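Local atomic coordinates of heavy-metal chelation domain-containing protein (Pyrococcus horikoshii, PDB entry 3NPG), a protein that is of unknown function but may bind or chelate heavy metals. Residues R57-I62 with S76-E81; Y139-N144 with T156-I161; M218-I223 with K236-E241. One frame throughout, in Å; residues are numbered along the deposited sequence.

Contact 1 of 3, residues R57-I62 with S76-E81; sequences RYTNSI and SLNIIE
The N-terminal end of helix 79-96, capped by Asn78, is where the loop 57-62 is pinned: the Asn78 side chain and Glu81, in the first turn, both reach across to that loop. Asn78 works with both ends of its amide. OD1 accepts a weak capping bond from Ile80 N, while ND2 donates to Thr59 O at 2.9 Å, coming in from well above the carbonyl plane rather than along a lone pair. Glu81, extended beyond CG, brings OE2 to Ser61, where two donors grip it from the same face of the carboxylate. Ser61 N makes a nearly straight bond of 2.9 Å (170° at the hydrogen) on the anti side, and Ser61 OG lies 2.7 Å from OE2, more steeply above the plane. The serine can donate twice because its OG sits between the backbone N and the carbonyl carbon (chi1 59°), close to its own N-H. OE1 takes a third bond, from Ser76 OG at 2.7 Å, and Lys73, which bonds Ser61 OG, also touches Glu81, so the buried carboxylate is probably kept ionised. Ile80 points at the loop. Its CD1 lies 4.0 Å from Tyr58 CD1, the two side chains nearly perpendicular, and its CG2 lies 3.7 Å from Asn60 ND2. That amide closes an Asx turn through OD1 and Ile62 N, and its ND2 bonds Leu232 O of the second subunit. The asparagine N-cap is a standard way for a helix to begin; here the same residue also ties the helix start to a loop beside two other subunits.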
ATOM      1  N   ARG A  57      13.728   4.855   0.831  1.00 36.54           N
ATOM      2  CA  ARG A  57      14.986   4.781   0.085  1.00 36.67           C
ATOM      3  C   ARG A  57      15.880   3.704   0.702  1.00 39.93           C
ATOM      4  O   ARG A  57      15.878   3.527   1.927  1.00 38.46           O
ATOM      5  CB  ARG A  57      15.717   6.141   0.129  1.00 37.21           C
ATOM      6  CG  ARG A  57      14.953   7.286  -0.537  1.00 49.10           C
ATOM      7  CD  ARG A  57      15.359   8.646   0.019  1.00 56.27           C
ATOM      8  NE  ARG A  57      14.944   8.822   1.419  1.00 55.33           N
ATOM      9  CZ  ARG A  57      13.757   9.296   1.789  1.00 63.97           C
ATOM     10  NH1 ARG A  57      12.851   9.625   0.877  1.00 49.05           N
ATOM     11  NH2 ARG A  57      13.463   9.429   3.076  1.00 49.50           N
ATOM     12  N   TYR A  58      16.677   3.011  -0.132  1.00 36.79           N
ATOM     13  CA  TYR A  58      17.624   2.016   0.365  1.00 35.75           C
ATOM     14  C   TYR A  58      19.016   2.608   0.480  1.00 40.00           C
ATOM     15  O   TYR A  58      19.873   2.379  -0.379  1.00 40.79           O
ATOM     16  CB  TYR A  58      17.601   0.733  -0.489  1.00 36.85           C
ATOM     17  CG  TYR A  58      16.375  -0.116  -0.231  1.00 38.08           C
ATOM     18  CD1 TYR A  58      16.277  -0.905   0.911  1.00 39.40           C
ATOM     19  CD2 TYR A  58      15.284  -0.077  -1.092  1.00 39.42           C
ATOM     20  CE1 TYR A  58      15.127  -1.646   1.182  1.00 39.98           C
ATOM     21  CE2 TYR A  58      14.129  -0.816  -0.833  1.00 40.04           C
ATOM     22  CZ  TYR A  58      14.054  -1.598   0.306  1.00 47.35           C
ATOM     23  OH  TYR A  58      12.919  -2.330   0.558  1.00 48.89           O
ATOM     24  N   THR A  59      19.214   3.452   1.511  1.00 36.02           N
ATOM     25  CA  THR A  59      20.483   4.142   1.767  1.00 36.03           C
ATOM     26  C   THR A  59      20.930   3.934   3.216  1.00 37.57           C
ATOM     27  O   THR A  59      20.090   3.715   4.092  1.00 36.14           O
ATOM     28  CB  THR A  59      20.350   5.643   1.441  1.00 48.63           C
ATOM     29  OG1 THR A  59      19.249   6.183   2.174  1.00 48.92           O
ATOM     30  CG2 THR A  59      20.158   5.907  -0.058  1.00 49.44           C
ATOM     31  N   ASN A  60      22.255   4.009   3.473  1.00 33.39           N
ATOM     32  CA  ASN A  60      22.804   3.879   4.826  1.00 31.85           C
ATOM     33  C   ASN A  60      24.095   4.703   4.963  1.00 35.55           C
ATOM     34  O   ASN A  60      25.037   4.518   4.184  1.00 35.56           O
ATOM     35  CB  ASN A  60      23.052   2.400   5.179  1.00 29.61           C
ATOM     36  CG  ASN A  60      23.034   2.111   6.666  1.00 45.60           C
ATOM     37  OD1 ASN A  60      23.633   2.822   7.473  1.00 36.22           O
ATOM     38  ND2 ASN A  60      22.373   1.033   7.053  1.00 39.05           N
ATOM     39  N   SER A  61      24.121   5.639   5.934  1.00 31.92           N
ATOM     40  CA  SER A  61      25.279   6.511   6.164  1.00 32.44           C
ATOM     41  C   SER A  61      26.449   5.765   6.829  1.00 35.90           C
ATOM     42  O   SER A  61      27.585   6.250   6.790  1.00 36.65           O
ATOM     43  CB  SER A  61      24.882   7.722   6.999  1.00 36.36           C
ATOM     44  OG  SER A  61      24.349   7.326   8.252  1.00 47.38           O
ATOM     45  N   ILE A  62      26.174   4.582   7.437  1.00 30.40           N
ATOM     46  CA  ILE A  62      27.206   3.763   8.083  1.00 29.36           C
ATOM     47  C   ILE A  62      28.203   3.217   7.042  1.00 35.10           C
ATOM     48  O   ILE A  62      27.811   2.479   6.132  1.00 34.84           O
ATOM     49  CB  ILE A  62      26.575   2.631   8.954  1.00 30.53           C
ATOM     50  CG1 ILE A  62      25.746   3.232  10.112  1.00 30.53           C
ATOM     51  CG2 ILE A  62      27.649   1.681   9.487  1.00 30.31           C
ATOM     52  CD1 ILE A  62      24.689   2.289  10.707  1.00 35.69           C
ATOM     53  N   SER A  76      17.857   7.586  14.340  1.00 27.33           N
ATOM     54  CA  SER A  76      18.007   8.157  12.997  1.00 26.88           C
ATOM     55  C   SER A  76      16.653   8.356  12.317  1.00 30.54           C
ATOM     56  O   SER A  76      15.695   7.662  12.639  1.00 29.84           O
ATOM     57  CB  SER A  76      18.896   7.259  12.139  1.00 29.96           C
ATOM     58  OG  SER A  76      18.962   7.707  10.794  1.00 38.35           O
ATOM     59  N   LEU A  77      16.585   9.290  11.355  1.00 27.26           N
ATOM     60  CA  LEU A  77      15.376   9.502  10.562  1.00 27.10           C
ATOM     61  C   LEU A  77      15.243   8.386   9.523  1.00 31.69           C
ATOM     62  O   LEU A  77      14.151   8.137   9.012  1.00 32.17           O
ATOM     63  CB  LEU A  77      15.413  10.879   9.871  1.00 27.94           C
ATOM     64  CG  LEU A  77      14.862  12.061  10.689  1.00 32.98           C
ATOM     65  CD1 LEU A  77      15.847  12.501  11.758  1.00 33.66           C
ATOM     66  CD2 LEU A  77      14.536  13.227   9.795  1.00 35.82           C
ATOM     67  N   ASN A  78      16.361   7.693   9.240  1.00 27.86           N
ATOM     68  CA  ASN A  78      16.410   6.572   8.307  1.00 27.28           C
ATOM     69  C   ASN A  78      15.973   5.294   9.021  1.00 30.79           C
ATOM     70  O   ASN A  78      16.624   4.871   9.982  1.00 30.78           O
ATOM     71  CB  ASN A  78      17.839   6.418   7.751  1.00 27.08           C
ATOM     72  CG  ASN A  78      17.968   5.490   6.568  1.00 38.46           C
ATOM     73  OD1 ASN A  78      17.293   4.455   6.467  1.00 31.46           O
ATOM     74  ND2 ASN A  78      18.915   5.792   5.698  1.00 25.32           N
ATOM     75  N   ILE A  79      14.854   4.691   8.569  1.00 26.78           N
ATOM     76  CA  ILE A  79      14.308   3.462   9.173  1.00 25.82           C
ATOM     77  C   ILE A  79      15.323   2.282   9.148  1.00 28.69           C
ATOM     78  O   ILE A  79      15.397   1.517  10.118  1.00 27.82           O
ATOM     79  CB  ILE A  79      12.913   3.085   8.550  1.00 29.06           C
ATOM     80  CG1 ILE A  79      12.305   1.820   9.219  1.00 29.12           C
ATOM     81  CG2 ILE A  79      12.995   2.934   7.019  1.00 30.36           C
ATOM     82  CD1 ILE A  79      11.875   2.006  10.662  1.00 34.64           C
ATOM     83  N   ILE A  80      16.140   2.180   8.063  1.00 24.41           N
ATOM     84  CA  ILE A  80      17.173   1.139   7.944  1.00 23.15           C
ATOM     85  C   ILE A  80      18.204   1.279   9.071  1.00 25.07           C
ATOM     86  O   ILE A  80      18.555   0.283   9.717  1.00 25.27           O
ATOM     87  CB  ILE A  80      17.845   1.158   6.536  1.00 26.78           C
ATOM     88  CG1 ILE A  80      16.787   1.072   5.410  1.00 27.02           C
ATOM     89  CG2 ILE A  80      18.885   0.035   6.411  1.00 28.37           C
ATOM     90  CD1 ILE A  80      17.324   1.309   4.028  1.00 32.00           C
ATOM     91  N   GLU A  81      18.643   2.526   9.345  1.00 19.69           N
ATOM     92  CA  GLU A  81      19.596   2.817  10.415  1.00 18.67           C
ATOM     93  C   GLU A  81      18.973   2.583  11.807  1.00 23.20           C
ATOM     94  O   GLU A  81      19.663   2.108  12.707  1.00 22.97           O
ATOM     95  CB  GLU A  81      20.132   4.245  10.289  1.00 20.06           C
ATOM     96  CG  GLU A  81      21.002   4.462   9.062  1.00 25.33           C
ATOM     97  CD  GLU A  81      21.450   5.897   8.838  1.00 36.81           C
ATOM     98  OE1 GLU A  81      21.284   6.729   9.761  1.00 26.49           O
ATOM     99  OE2 GLU A  81      21.971   6.187   7.735  1.00 20.24           O
TER

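Contact 2 of 3, residues Y139-N144 with T156-I161; sequences YVFERN and TLEYHI
The Phe141 and Glu158 side chains run antiparallel to one another, the ring of one lying against the aliphatic stem of the other. Glu158 CG stands over one face of the Phe141 ring, displaced toward its rim, in a CH-pi contact 3.9 Å from the centroid. The carboxylate beyond it is turned steeply to the ring, the two planes 78° apart, with OE2 beside Phe141 CB. With CG anti to the carbonyl carbon (chi1 -53°), the phenylalanine extends from strand 137-141, part of a mixed sheet consistent with a Rossmann-like domain, toward the short helix 158-161 packed against it. There its far edge meets Ile161: CD1 of the isoleucine is 3.7 Å from Phe141 CE1, and CG2 lies in the ring plane beside CZ. The same CG2 serves a second ring, sitting over a face of Tyr139 at 3.9 Å from CG, so one methyl group joins an aromatic edge to an aromatic face. The phenol OH of Tyr139 bonds Glu137 of the same chain. Leu157 CB adds a lighter touch, 4.1 Å from Phe141 CE1. Replacing Phe141 by an alanine is likely to open a gap between strand and helix, leaving Glu158 CG without the face it covers and the Ile161 methyls without the ring edge they meet. Since the two segments meet through carbon surfaces rather than polar bonds, their union depends on shape and burial, with the glutamate contributing chiefly its CG methylene.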
ATOM      1  N   TYR A 139      -9.884  -3.053  20.953  1.00 32.74           N
ATOM      2  CA  TYR A 139      -9.724  -2.109  19.844  1.00 32.00           C
ATOM      3  C   TYR A 139      -8.390  -2.380  19.164  1.00 34.71           C
ATOM      4  O   TYR A 139      -7.337  -2.134  19.759  1.00 33.71           O
ATOM      5  CB  TYR A 139      -9.780  -0.650  20.349  1.00 33.25           C
ATOM      6  CG  TYR A 139     -11.138  -0.240  20.874  1.00 35.28           C
ATOM      7  CD1 TYR A 139     -11.488  -0.451  22.206  1.00 37.12           C
ATOM      8  CD2 TYR A 139     -12.065   0.383  20.050  1.00 36.89           C
ATOM      9  CE1 TYR A 139     -12.741  -0.086  22.692  1.00 38.58           C
ATOM     10  CE2 TYR A 139     -13.319   0.761  20.526  1.00 38.84           C
ATOM     11  CZ  TYR A 139     -13.655   0.522  21.849  1.00 47.83           C
ATOM     12  OH  TYR A 139     -14.892   0.894  22.323  1.00 52.53           O
ATOM     13  N   VAL A 140      -8.424  -2.973  17.951  1.00 30.94           N
ATOM     14  CA  VAL A 140      -7.198  -3.343  17.224  1.00 29.62           C
ATOM     15  C   VAL A 140      -6.802  -2.255  16.223  1.00 32.71           C
ATOM     16  O   VAL A 140      -7.639  -1.806  15.442  1.00 32.91           O
ATOM     17  CB  VAL A 140      -7.316  -4.745  16.546  1.00 33.07           C
ATOM     18  CG1 VAL A 140      -5.957  -5.222  16.039  1.00 32.26           C
ATOM     19  CG2 VAL A 140      -7.914  -5.766  17.502  1.00 32.81           C
ATOM     20  N   PHE A 141      -5.524  -1.833  16.251  1.00 28.31           N
ATOM     21  CA  PHE A 141      -5.009  -0.802  15.344  1.00 27.78           C
ATOM     22  C   PHE A 141      -3.889  -1.356  14.491  1.00 29.72           C
ATOM     23  O   PHE A 141      -2.912  -1.883  15.027  1.00 28.42           O
ATOM     24  CB  PHE A 141      -4.522   0.426  16.134  1.00 29.51           C
ATOM     25  CG  PHE A 141      -5.543   0.989  17.090  1.00 32.05           C
ATOM     26  CD1 PHE A 141      -6.500   1.901  16.656  1.00 36.19           C
ATOM     27  CD2 PHE A 141      -5.547   0.615  18.430  1.00 34.47           C
ATOM     28  CE1 PHE A 141      -7.450   2.414  17.539  1.00 37.65           C
ATOM     29  CE2 PHE A 141      -6.503   1.124  19.310  1.00 38.36           C
ATOM     30  CZ  PHE A 141      -7.447   2.022  18.860  1.00 37.12           C
ATOM     31  N   GLU A 142      -4.018  -1.249  13.166  1.00 26.22           N
ATOM     32  CA  GLU A 142      -2.987  -1.741  12.258  1.00 26.06           C
ATOM     33  C   GLU A 142      -2.592  -0.685  11.225  1.00 30.25           C
ATOM     34  O   GLU A 142      -3.457  -0.056  10.612  1.00 29.89           O
ATOM     35  CB  GLU A 142      -3.425  -3.061  11.582  1.00 27.55           C
ATOM     36  CG  GLU A 142      -2.350  -3.699  10.705  1.00 37.52           C
ATOM     37  CD  GLU A 142      -1.022  -3.971  11.392  1.00 52.98           C
ATOM     38  OE1 GLU A 142      -0.982  -4.841  12.290  1.00 36.41           O
ATOM     39  OE2 GLU A 142      -0.009  -3.353  10.991  1.00 47.92           O
ATOM     40  N   ARG A 143      -1.286  -0.484  11.054  1.00 27.09           N
ATOM     41  CA  ARG A 143      -0.742   0.491  10.120  1.00 27.73           C
ATOM     42  C   ARG A 143      -0.491  -0.154   8.726  1.00 35.31           C
ATOM     43  O   ARG A 143      -0.756   0.479   7.703  1.00 35.67           O
ATOM     44  CB  ARG A 143       0.555   1.091  10.692  1.00 24.79           C
ATOM     45  CG  ARG A 143       1.077   2.267   9.914  1.00 29.56           C
ATOM     46  CD  ARG A 143       2.171   2.988  10.660  1.00 27.17           C
ATOM     47  NE  ARG A 143       2.990   3.793   9.756  1.00 34.25           N
ATOM     48  CZ  ARG A 143       2.709   5.044   9.405  1.00 53.25           C
ATOM     49  NH1 ARG A 143       1.655   5.663   9.922  1.00 43.35           N
ATOM     50  NH2 ARG A 143       3.505   5.701   8.575  1.00 45.22           N
ATOM     51  N   ASN A 144       0.004  -1.419   8.701  1.00 33.66           N
ATOM     52  CA  ASN A 144       0.268  -2.156   7.455  1.00 34.79           C
ATOM     53  C   ASN A 144      -1.038  -2.696   6.850  1.00 42.64           C
ATOM     54  O   ASN A 144      -1.800  -3.373   7.540  1.00 42.49           O
ATOM     55  CB  ASN A 144       1.262  -3.307   7.709  1.00 34.20           C
ATOM     56  CG  ASN A 144       1.639  -4.101   6.470  1.00 60.77           C
ATOM     57  OD1 ASN A 144       1.549  -3.622   5.327  1.00 55.62           O
ATOM     58  ND2 ASN A 144       2.113  -5.317   6.677  1.00 54.62           N
ATOM     59  N   THR A 156      -4.414   6.286  13.105  1.00 33.24           N
ATOM     60  CA  THR A 156      -4.710   7.703  13.370  1.00 33.27           C
ATOM     61  C   THR A 156      -5.732   7.850  14.512  1.00 36.03           C
ATOM     62  O   THR A 156      -5.845   8.926  15.109  1.00 35.16           O
ATOM     63  CB  THR A 156      -5.186   8.413  12.083  1.00 40.22           C
ATOM     64  OG1 THR A 156      -6.398   7.813  11.634  1.00 38.67           O
ATOM     65  CG2 THR A 156      -4.143   8.376  10.980  1.00 38.87           C
ATOM     66  N   LEU A 157      -6.464   6.754  14.822  1.00 32.12           N
ATOM     67  CA  LEU A 157      -7.478   6.743  15.879  1.00 31.65           C
ATOM     68  C   LEU A 157      -6.887   6.339  17.235  1.00 34.19           C
ATOM     69  O   LEU A 157      -7.581   6.424  18.251  1.00 34.54           O
ATOM     70  CB  LEU A 157      -8.655   5.815  15.502  1.00 31.71           C
ATOM     71  CG  LEU A 157      -9.434   6.195  14.226  1.00 36.86           C
ATOM     72  CD1 LEU A 157     -10.433   5.119  13.858  1.00 37.08           C
ATOM     73  CD2 LEU A 157     -10.132   7.549  14.384  1.00 39.64           C
ATOM     74  N   GLU A 158      -5.594   5.922  17.257  1.00 28.63           N
ATOM     75  CA  GLU A 158      -4.901   5.559  18.501  1.00 27.24           C
ATOM     76  C   GLU A 158      -4.874   6.746  19.445  1.00 32.32           C
ATOM     77  O   GLU A 158      -5.253   6.618  20.611  1.00 33.15           O
ATOM     78  CB  GLU A 158      -3.464   5.094  18.213  1.00 27.53           C
ATOM     79  CG  GLU A 158      -3.376   3.758  17.497  1.00 33.69           C
ATOM     80  CD  GLU A 158      -1.973   3.350  17.085  1.00 45.44           C
ATOM     81  OE1 GLU A 158      -1.010   4.037  17.489  1.00 36.35           O
ATOM     82  OE2 GLU A 158      -1.838   2.340  16.362  1.00 43.40           O
ATOM     83  N   TYR A 159      -4.503   7.932  18.917  1.00 28.34           N
ATOM     84  CA  TYR A 159      -4.408   9.181  19.682  1.00 28.12           C
ATOM     85  C   TYR A 159      -5.697   9.477  20.481  1.00 33.24           C
ATOM     86  O   TYR A 159      -5.625  10.038  21.575  1.00 32.81           O
ATOM     87  CB  TYR A 159      -4.078  10.355  18.736  1.00 28.71           C
ATOM     88  CG  TYR A 159      -3.711  11.636  19.451  1.00 29.80           C
ATOM     89  CD1 TYR A 159      -2.389  11.918  19.783  1.00 31.48           C
ATOM     90  CD2 TYR A 159      -4.676  12.594  19.749  1.00 30.96           C
ATOM     91  CE1 TYR A 159      -2.042  13.100  20.436  1.00 32.23           C
ATOM     92  CE2 TYR A 159      -4.344  13.773  20.415  1.00 32.40           C
ATOM     93  CZ  TYR A 159      -3.025  14.022  20.759  1.00 39.30           C
ATOM     94  OH  TYR A 159      -2.691  15.182  21.414  1.00 40.26           O
ATOM     95  N   HIS A 160      -6.865   9.074  19.943  1.00 30.45           N
ATOM     96  CA  HIS A 160      -8.157   9.355  20.570  1.00 30.76           C
ATOM     97  C   HIS A 160      -8.692   8.187  21.424  1.00 34.12           C
ATOM     98  O   HIS A 160      -9.462   8.422  22.353  1.00 34.78           O
ATOM     99  CB  HIS A 160      -9.190   9.758  19.510  1.00 31.96           C
ATOM    100  CG  HIS A 160      -8.692  10.788  18.544  1.00 35.50           C
ATOM    101  ND1 HIS A 160      -8.627  12.127  18.886  1.00 37.82           N
ATOM    102  CD2 HIS A 160      -8.250  10.639  17.273  1.00 36.91           C
ATOM    103  CE1 HIS A 160      -8.153  12.748  17.818  1.00 37.28           C
ATOM    104  NE2 HIS A 160      -7.913  11.894  16.822  1.00 37.11           N
ATOM    105  N   ILE A 161      -8.313   6.932  21.093  1.00 29.02           N
ATOM    106  CA  ILE A 161      -8.830   5.750  21.809  1.00 28.18           C
ATOM    107  C   ILE A 161      -7.929   5.303  22.985  1.00 31.72           C
ATOM    108  O   ILE A 161      -8.450   4.885  24.024  1.00 32.05           O
ATOM    109  CB  ILE A 161      -9.177   4.586  20.826  1.00 30.36           C
ATOM    110  CG1 ILE A 161     -10.292   5.023  19.836  1.00 30.50           C
ATOM    111  CG2 ILE A 161      -9.581   3.300  21.592  1.00 30.89           C
ATOM    112  CD1 ILE A 161     -10.495   4.098  18.657  1.00 34.42           C
TER

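Contact 3 of 3, residues M218-I223 with K236-E241; sequences MKVTNI and KGFESE
Glu241 O receives Thr221 N at 2.9 Å, a bond of 150° at the hydrogen that approaches slightly tilted from the carbonyl plane. Two weak bonds converge on the same oxygen: Thr221 OG1 at 2.9 Å, and Asn222 N at 3.4 Å. With chi1 at 53° the threonine hydroxyl is turned back to the side of its own N-H, and both can reach that carbonyl. Beside this cluster Asn222 and Glu241 lie alongside each other with their ends in the same direction, their amide and carboxylate planes 80° apart; the meeting is between Asn222 CB and Glu241 OE1, 3.4 Å apart. The Asn222 amide is engaged on the next helix, where OD1 caps 223-232 through Lys225 N. These bonds tie the end of strand 214-220 to the turn that follows helix 235-239, just before the chain enters strand 242-248, the antiparallel edge neighbour of 214-220 in the mixed sheet. The chain thus leaves one strand, passes through two helices and returns beside it. Deeper in, Phe238 swings its ring toward the strand. Val220 CG2 meets Phe238 CE1 at 3.7 Å, the valine set roughly square to the aromatic side chain, and Ala226 of helix 223-232 touches both. Met218, a selenomethionine, makes an oblique Met-aromatic contact, with SE 5.2 Å from the centroid of the Phe238 ring. Its bent end then turns across the stem of Glu239, where SE approaches Glu239 CG at 4.0 Å.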
HETATM    1  N   MSE A 218      11.345 -12.871  23.502  1.00 30.56           N
HETATM    2  CA  MSE A 218      11.933 -14.210  23.464  1.00 31.51           C
HETATM    3  C   MSE A 218      13.460 -14.162  23.376  1.00 33.40           C
HETATM    4  O   MSE A 218      14.020 -13.272  22.729  1.00 32.67           O
HETATM    5  CB  MSE A 218      11.351 -15.030  22.302  1.00 34.83           C
HETATM    6  CG  MSE A 218      11.647 -14.434  20.923  1.00 43.03           C
HETATM    7 SE   MSE A 218      10.568 -15.223  19.541  0.75 53.22          SE
HETATM    8  CE  MSE A 218       8.774 -14.572  20.122  1.00 49.65           C
ATOM      9  N   LYS A 219      14.133 -15.132  24.011  1.00 28.39           N
ATOM     10  CA  LYS A 219      15.587 -15.226  23.975  1.00 26.99           C
ATOM     11  C   LYS A 219      16.016 -16.400  23.113  1.00 29.45           C
ATOM     12  O   LYS A 219      15.507 -17.507  23.283  1.00 28.31           O
ATOM     13  CB  LYS A 219      16.167 -15.353  25.398  1.00 29.21           C
ATOM     14  CG  LYS A 219      17.698 -15.356  25.435  1.00 33.66           C
ATOM     15  CD  LYS A 219      18.232 -15.451  26.842  1.00 41.67           C
ATOM     16  CE  LYS A 219      19.736 -15.440  26.862  1.00 50.41           C
ATOM     17  NZ  LYS A 219      20.267 -15.550  28.243  1.00 60.08           N
ATOM     18  N   VAL A 220      16.967 -16.163  22.193  1.00 26.09           N
ATOM     19  CA  VAL A 220      17.490 -17.203  21.305  1.00 26.25           C
ATOM     20  C   VAL A 220      18.296 -18.246  22.105  1.00 30.72           C
ATOM     21  O   VAL A 220      19.279 -17.896  22.762  1.00 30.10           O
ATOM     22  CB  VAL A 220      18.323 -16.595  20.149  1.00 30.07           C
ATOM     23  CG1 VAL A 220      18.838 -17.683  19.223  1.00 30.52           C
ATOM     24  CG2 VAL A 220      17.511 -15.564  19.370  1.00 29.50           C
ATOM     25  N   THR A 221      17.859 -19.522  22.064  1.00 28.02           N
ATOM     26  CA  THR A 221      18.533 -20.615  22.778  1.00 28.65           C
ATOM     27  C   THR A 221      19.636 -21.250  21.926  1.00 32.81           C
ATOM     28  O   THR A 221      20.647 -21.687  22.464  1.00 32.94           O
ATOM     29  CB  THR A 221      17.510 -21.651  23.287  1.00 36.87           C
ATOM     30  OG1 THR A 221      16.679 -22.076  22.202  1.00 37.61           O
ATOM     31  CG2 THR A 221      16.654 -21.112  24.412  1.00 33.75           C
ATOM     32  N   ASN A 222      19.435 -21.302  20.591  1.00 29.13           N
ATOM     33  CA  ASN A 222      20.434 -21.815  19.650  1.00 29.01           C
ATOM     34  C   ASN A 222      20.677 -20.765  18.569  1.00 32.15           C
ATOM     35  O   ASN A 222      19.855 -20.605  17.664  1.00 31.22           O
ATOM     36  CB  ASN A 222      19.969 -23.150  19.026  1.00 30.00           C
ATOM     37  CG  ASN A 222      21.066 -23.924  18.312  1.00 45.15           C
ATOM     38  OD1 ASN A 222      21.867 -23.373  17.541  1.00 37.39           O
ATOM     39  ND2 ASN A 222      21.076 -25.229  18.501  1.00 35.65           N
ATOM     40  N   ILE A 223      21.769 -20.000  18.707  1.00 28.95           N
ATOM     41  CA  ILE A 223      22.110 -18.902  17.789  1.00 28.39           C
ATOM     42  C   ILE A 223      22.317 -19.394  16.341  1.00 33.26           C
ATOM     43  O   ILE A 223      21.798 -18.778  15.408  1.00 32.49           O
ATOM     44  CB  ILE A 223      23.345 -18.109  18.313  1.00 31.16           C
ATOM     45  CG1 ILE A 223      23.178 -17.691  19.815  1.00 31.26           C
ATOM     46  CG2 ILE A 223      23.675 -16.920  17.407  1.00 31.14           C
ATOM     47  CD1 ILE A 223      22.218 -16.528  20.108  1.00 37.36           C
ATOM     48  N   LYS A 236       8.665 -18.831  12.177  1.00 29.90           N
ATOM     49  CA  LYS A 236       8.390 -19.945  13.092  1.00 29.86           C
ATOM     50  C   LYS A 236       9.616 -20.841  13.315  1.00 34.00           C
ATOM     51  O   LYS A 236       9.733 -21.474  14.368  1.00 33.42           O
ATOM     52  CB  LYS A 236       7.184 -20.762  12.620  1.00 32.50           C
ATOM     53  CG  LYS A 236       5.870 -20.280  13.216  1.00 38.03           C
ATOM     54  CD  LYS A 236       4.709 -21.172  12.800  1.00 47.24           C
ATOM     55  CE  LYS A 236       3.489 -20.968  13.669  1.00 60.10           C
ATOM     56  NZ  LYS A 236       3.692 -21.503  15.045  1.00 69.13           N
ATOM     57  N   GLY A 237      10.530 -20.853  12.342  1.00 30.85           N
ATOM     58  CA  GLY A 237      11.793 -21.576  12.456  1.00 30.72           C
ATOM     59  C   GLY A 237      12.734 -20.889  13.422  1.00 33.44           C
ATOM     60  O   GLY A 237      13.449 -21.548  14.182  1.00 32.84           O
ATOM     61  N   PHE A 238      12.725 -19.551  13.407  1.00 29.70           N
ATOM     62  CA  PHE A 238      13.497 -18.727  14.336  1.00 29.12           C
ATOM     63  C   PHE A 238      12.837 -18.737  15.724  1.00 34.27           C
ATOM     64  O   PHE A 238      13.533 -18.733  16.739  1.00 33.84           O
ATOM     65  CB  PHE A 238      13.611 -17.284  13.792  1.00 30.04           C
ATOM     66  CG  PHE A 238      13.908 -16.232  14.834  1.00 30.69           C
ATOM     67  CD1 PHE A 238      15.175 -16.124  15.393  1.00 33.17           C
ATOM     68  CD2 PHE A 238      12.932 -15.317  15.223  1.00 32.70           C
ATOM     69  CE1 PHE A 238      15.454 -15.143  16.348  1.00 33.85           C
ATOM     70  CE2 PHE A 238      13.212 -14.335  16.178  1.00 35.07           C
ATOM     71  CZ  PHE A 238      14.470 -14.255  16.735  1.00 33.17           C
ATOM     72  N   GLU A 239      11.488 -18.748  15.756  1.00 31.82           N
ATOM     73  CA  GLU A 239      10.697 -18.756  16.988  1.00 31.77           C
ATOM     74  C   GLU A 239      10.895 -20.071  17.764  1.00 35.46           C
ATOM     75  O   GLU A 239      10.935 -20.058  18.996  1.00 35.15           O
ATOM     76  CB  GLU A 239       9.207 -18.546  16.654  1.00 33.48           C
ATOM     77  CG  GLU A 239       8.358 -18.116  17.834  1.00 46.23           C
ATOM     78  CD  GLU A 239       6.920 -17.787  17.480  1.00 67.44           C
ATOM     79  OE1 GLU A 239       6.276 -18.601  16.779  1.00 66.05           O
ATOM     80  OE2 GLU A 239       6.430 -16.724  17.925  1.00 60.63           O
ATOM     81  N   SER A 240      11.045 -21.203  17.034  1.00 32.08           N
ATOM     82  CA  SER A 240      11.236 -22.526  17.647  1.00 32.06           C
ATOM     83  C   SER A 240      12.633 -22.679  18.270  1.00 36.01           C
ATOM     84  O   SER A 240      12.843 -23.572  19.092  1.00 36.74           O
ATOM     85  CB  SER A 240      10.987 -23.633  16.628  1.00 35.41           C
ATOM     86  OG  SER A 240      11.922 -23.570  15.565  1.00 45.86           O
ATOM     87  N   GLU A 241      13.584 -21.806  17.883  1.00 31.79           N
ATOM     88  CA  GLU A 241      14.949 -21.829  18.429  1.00 30.98           C
ATOM     89  C   GLU A 241      15.096 -20.789  19.548  1.00 34.54           C
ATOM     90  O   GLU A 241      16.216 -20.404  19.899  1.00 34.22           O
ATOM     91  CB  GLU A 241      15.986 -21.578  17.313  1.00 32.06           C
ATOM     92  CG  GLU A 241      15.981 -22.636  16.217  1.00 39.33           C
ATOM     93  CD  GLU A 241      16.366 -24.039  16.650  1.00 51.70           C
ATOM     94  OE1 GLU A 241      17.018 -24.184  17.711  1.00 38.69           O
ATOM     95  OE2 GLU A 241      16.093 -24.988  15.881  1.00 45.84           O
TER

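In the fold
Contacts 2 and 3 reach the same mixed sheet and lie on opposite sides of the chain's centre, their own centres about 30 Å apart; contact 1 lies in the N-terminal part of the protein. Contact 2 is the buried one, joined by rings and aliphatic carbon, whereas contacts 1 and 3 are only partly buried and add hydrogen bonds, in contact 1 at a helix start and in contact 3 at a strand end. The polar means differ: in contact 1 side chains hold a loop, and in contact 3 one backbone carbonyl gathers the donors. Surroundings differ too. Contacts 1 and 2 both touch the third subunit, and contact 1 also meets the second, while no other chain of the assembly reaches contact 3.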